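Local coordinates for spydx (Streptococcus pyogenes, PDB 2J43), which binds host lung glycogen through this tandem pair of family 41 carbohydrate-binding modules, part of a pullulanase that is probably anchored to the cell wall and hydrolyses alpha-1,6-glucosidic linkages, at residues Leu21-Trp26 with Leu55-Ala60. Residues are numbered along the deposited sequence; the frame is centred on the assembly and turned at random.
Sequences LGLWVW and LDVPLA
Leu23 lays its CD2 methyl over two side chains of strand 53-58 at once, 3.8 Å from CD2 of Leu55 and 3.7 Å from CG2 of Val57. With its CG anti to the backbone N (chi1 -177°), the leucine extends from strand 21-27 toward strand 53-58. Leu55 has the same kind of first torsion and comes from the facing strand, and the two leucines run past one another in opposite directions and touch flank to flank; the CD2 methyl of Leu55 also reaches back along its partner, to 4.2 Å from CB of Leu23. Val57 meets Leu23 at a slant with one methyl and turns the other toward Val25, where CG1 of each valine faces its counterpart at a looser 4.3 Å. Only methyl and methylene groups meet, no hydrogen bond links the segments, and all four touching residues are buried. The axes of residues 21-26 and 55-58 approach to 9.6 Å and run roughly parallel at 28°, a spacing and a tilt expected of sheets packed face to face in a beta-sandwich. On the far side of strand 53-58, Asp56 makes a salt bridge with Arg6, while Trp24 sets its ring edge-to-face with Trp36 on the outer side of strand 21-27. Leu23, Val25, Leu55 and Val57 thus form part of the core of the first module: strand 21-27 lies between strands 41-42 and 66-73 in one sheet, strand 53-58 between 47-48 and 4-9 in the other, and Phe9 and Met7 of strand 4-9 extend the packing beside Leu23 and Val57 respectively.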
ATOM      1  N   LEU A  21       7.751  21.737  13.646  1.00 11.59           N
ATOM      2  CA  LEU A  21       7.975  20.917  12.438  1.00 10.60           C
ATOM      3  C   LEU A  21       7.136  21.385  11.243  1.00 12.04           C
ATOM      4  O   LEU A  21       5.962  21.705  11.360  1.00 12.26           O
ATOM      5  CB  LEU A  21       7.640  19.458  12.697  1.00 12.33           C
ATOM      6  CG  LEU A  21       8.624  18.724  13.591  1.00 11.54           C
ATOM      7  CD1 LEU A  21       8.022  17.367  13.969  1.00 12.92           C
ATOM      8  CD2 LEU A  21       9.965  18.636  12.852  1.00 12.61           C
ATOM      9  N   GLY A  22       7.763  21.396  10.058  1.00 10.80           N
ATOM     10  CA  GLY A  22       7.052  21.689   8.825  1.00 11.08           C
ATOM     11  C   GLY A  22       7.198  20.620   7.762  1.00 11.71           C
ATOM     12  O   GLY A  22       8.259  19.956   7.667  1.00 12.16           O
ATOM     13  N   LEU A  23       6.168  20.491   6.946  1.00 10.50           N
ATOM     14  CA  LEU A  23       6.191  19.649   5.733  1.00 10.75           C
ATOM     15  C   LEU A  23       6.283  20.595   4.548  1.00 10.94           C
ATOM     16  O   LEU A  23       5.350  21.301   4.201  1.00 11.47           O
ATOM     17  CB  LEU A  23       4.929  18.808   5.613  1.00 10.86           C
ATOM     18  CG  LEU A  23       4.855  17.833   4.445  1.00 12.59           C
ATOM     19  CD1 LEU A  23       6.033  16.866   4.517  1.00 14.76           C
ATOM     20  CD2 LEU A  23       3.529  17.035   4.401  1.00 13.89           C
ATOM     21  N   TRP A  24       7.421  20.542   3.873  1.00 11.61           N
ATOM     22  CA  TRP A  24       7.809  21.447   2.800  1.00 11.06           C
ATOM     23  C   TRP A  24       7.685  20.644   1.485  1.00 10.59           C
ATOM     24  O   TRP A  24       8.243  19.566   1.381  1.00 10.86           O
ATOM     25  CB  TRP A  24       9.254  21.912   3.011  1.00  9.94           C
ATOM     26  CG  TRP A  24       9.718  22.874   1.952  1.00 11.05           C
ATOM     27  CD1 TRP A  24      10.258  22.571   0.724  1.00 12.19           C
ATOM     28  CD2 TRP A  24       9.705  24.292   2.057  1.00 10.57           C
ATOM     29  NE1 TRP A  24      10.536  23.746   0.056  1.00 11.65           N
ATOM     30  CE2 TRP A  24      10.190  24.817   0.843  1.00 11.50           C
ATOM     31  CE3 TRP A  24       9.290  25.192   3.067  1.00 10.37           C
ATOM     32  CZ2 TRP A  24      10.290  26.197   0.608  1.00 10.65           C
ATOM     33  CZ3 TRP A  24       9.388  26.558   2.843  1.00 12.84           C
ATOM     34  CH2 TRP A  24       9.882  27.061   1.619  1.00 12.50           C
ATOM     35  N   VAL A  25       6.856  21.105   0.543  1.00 10.96           N
ATOM     36  CA  VAL A  25       6.465  20.304  -0.611  1.00 10.67           C
ATOM     37  C   VAL A  25       6.702  21.003  -1.958  1.00 11.35           C
ATOM     38  O   VAL A  25       6.606  22.222  -2.069  1.00 12.28           O
ATOM     39  CB  VAL A  25       4.985  19.858  -0.515  1.00 12.66           C
ATOM     40  CG1 VAL A  25       4.772  18.994   0.700  1.00 12.75           C
ATOM     41  CG2 VAL A  25       4.054  21.064  -0.434  1.00 12.77           C
ATOM     42  N   TRP A  26       7.019  20.190  -2.949  1.00 11.78           N
ATOM     43  CA  TRP A  26       7.141  20.652  -4.315  1.00 11.05           C
ATOM     44  C   TRP A  26       6.765  19.579  -5.304  1.00 11.26           C
ATOM     45  O   TRP A  26       6.280  18.502  -4.932  1.00 11.92           O
ATOM     46  CB  TRP A  26       8.513  21.227  -4.536  1.00 12.48           C
ATOM     47  CG  TRP A  26       9.730  20.306  -4.427  1.00  9.83           C
ATOM     48  CD1 TRP A  26      10.457  19.833  -5.472  1.00 10.79           C
ATOM     49  CD2 TRP A  26      10.423  19.819  -3.229  1.00  9.22           C
ATOM     50  NE1 TRP A  26      11.516  19.090  -5.028  1.00 13.19           N
ATOM     51  CE2 TRP A  26      11.545  19.076  -3.669  1.00 11.88           C
ATOM     52  CE3 TRP A  26      10.216  19.941  -1.857  1.00 11.47           C
ATOM     53  CZ2 TRP A  26      12.437  18.455  -2.795  1.00 12.27           C
ATOM     54  CZ3 TRP A  26      11.110  19.323  -0.999  1.00 12.21           C
ATOM     55  CH2 TRP A  26      12.192  18.585  -1.472  1.00 11.94           C
ATOM     56  N   LEU A  55      -1.054  13.598   7.319  1.00 17.20           N
ATOM     57  CA  LEU A  55      -1.261  14.963   6.897  1.00 16.98           C
ATOM     58  C   LEU A  55      -1.641  14.927   5.403  1.00 18.70           C
ATOM     59  O   LEU A  55      -0.940  14.251   4.624  1.00 17.52           O
ATOM     60  CB  LEU A  55       0.016  15.744   7.182  1.00 18.75           C
ATOM     61  CG  LEU A  55       0.005  17.225   6.914  1.00 18.63           C
ATOM     62  CD1 LEU A  55      -1.177  17.960   7.542  1.00 18.29           C
ATOM     63  CD2 LEU A  55       1.320  17.756   7.450  1.00 18.23           C
ATOM     64  N   ASP A  56      -2.718  15.610   5.020  1.00 17.53           N
ATOM     65  CA  ASP A  56      -3.220  15.660   3.646  1.00 18.68           C
ATOM     66  C   ASP A  56      -2.619  16.827   2.895  1.00 19.80           C
ATOM     67  O   ASP A  56      -2.648  17.977   3.395  1.00 21.95           O
ATOM     68  CB  ASP A  56      -4.722  15.798   3.598  1.00 19.64           C
ATOM     69  CG  ASP A  56      -5.433  14.580   4.112  1.00 20.71           C
ATOM     70  OD1 ASP A  56      -4.799  13.490   4.231  1.00 19.50           O
ATOM     71  OD2 ASP A  56      -6.606  14.621   4.495  1.00 25.38           O
ATOM     72  N   VAL A  57      -2.016  16.530   1.751  1.00 17.75           N
ATOM     73  CA  VAL A  57      -1.322  17.521   0.929  1.00 17.28           C
ATOM     74  C   VAL A  57      -2.149  17.717  -0.358  1.00 16.55           C
ATOM     75  O   VAL A  57      -2.261  16.800  -1.155  1.00 17.34           O
ATOM     76  CB  VAL A  57       0.072  17.069   0.528  1.00 16.48           C
ATOM     77  CG1 VAL A  57       0.743  18.137  -0.363  1.00 16.48           C
ATOM     78  CG2 VAL A  57       0.973  16.790   1.767  1.00 17.33           C
ATOM     79  N   PRO A  58      -2.733  18.896  -0.580  1.00 16.18           N
ATOM     80  CA  PRO A  58      -3.447  19.144  -1.824  1.00 16.66           C
ATOM     81  C   PRO A  58      -2.526  18.977  -3.027  1.00 15.72           C
ATOM     82  O   PRO A  58      -1.398  19.468  -3.052  1.00 14.59           O
ATOM     83  CB  PRO A  58      -3.918  20.610  -1.681  1.00 16.82           C
ATOM     84  CG  PRO A  58      -4.008  20.800  -0.213  1.00 18.47           C
ATOM     85  CD  PRO A  58      -2.811  20.060   0.322  1.00 18.06           C
ATOM     86  N   LEU A  59      -3.036  18.284  -4.040  1.00 15.73           N
ATOM     87  CA  LEU A  59      -2.287  18.003  -5.257  1.00 16.53           C
ATOM     88  C   LEU A  59      -2.680  18.898  -6.427  1.00 16.87           C
ATOM     89  O   LEU A  59      -3.730  19.493  -6.416  1.00 18.28           O
ATOM     90  CB  LEU A  59      -2.477  16.549  -5.702  1.00 15.91           C
ATOM     91  CG  LEU A  59      -1.933  15.485  -4.753  1.00 16.34           C
ATOM     92  CD1 LEU A  59      -2.241  14.109  -5.298  1.00 17.72           C
ATOM     93  CD2 LEU A  59      -0.406  15.672  -4.501  1.00 18.87           C
ATOM     94  N   ALA A  60      -1.818  18.969  -7.402  1.00 16.52           N
ATOM     95  CA  ALA A  60      -2.039  19.823  -8.564  1.00 18.48           C
ATOM     96  C   ALA A  60      -3.328  19.436  -9.270  1.00 19.19           C
ATOM     97  O   ALA A  60      -3.648  18.265  -9.382  1.00 18.99           O
ATOM     98  CB  ALA A  60      -0.901  19.706  -9.490  1.00 17.67           C
TER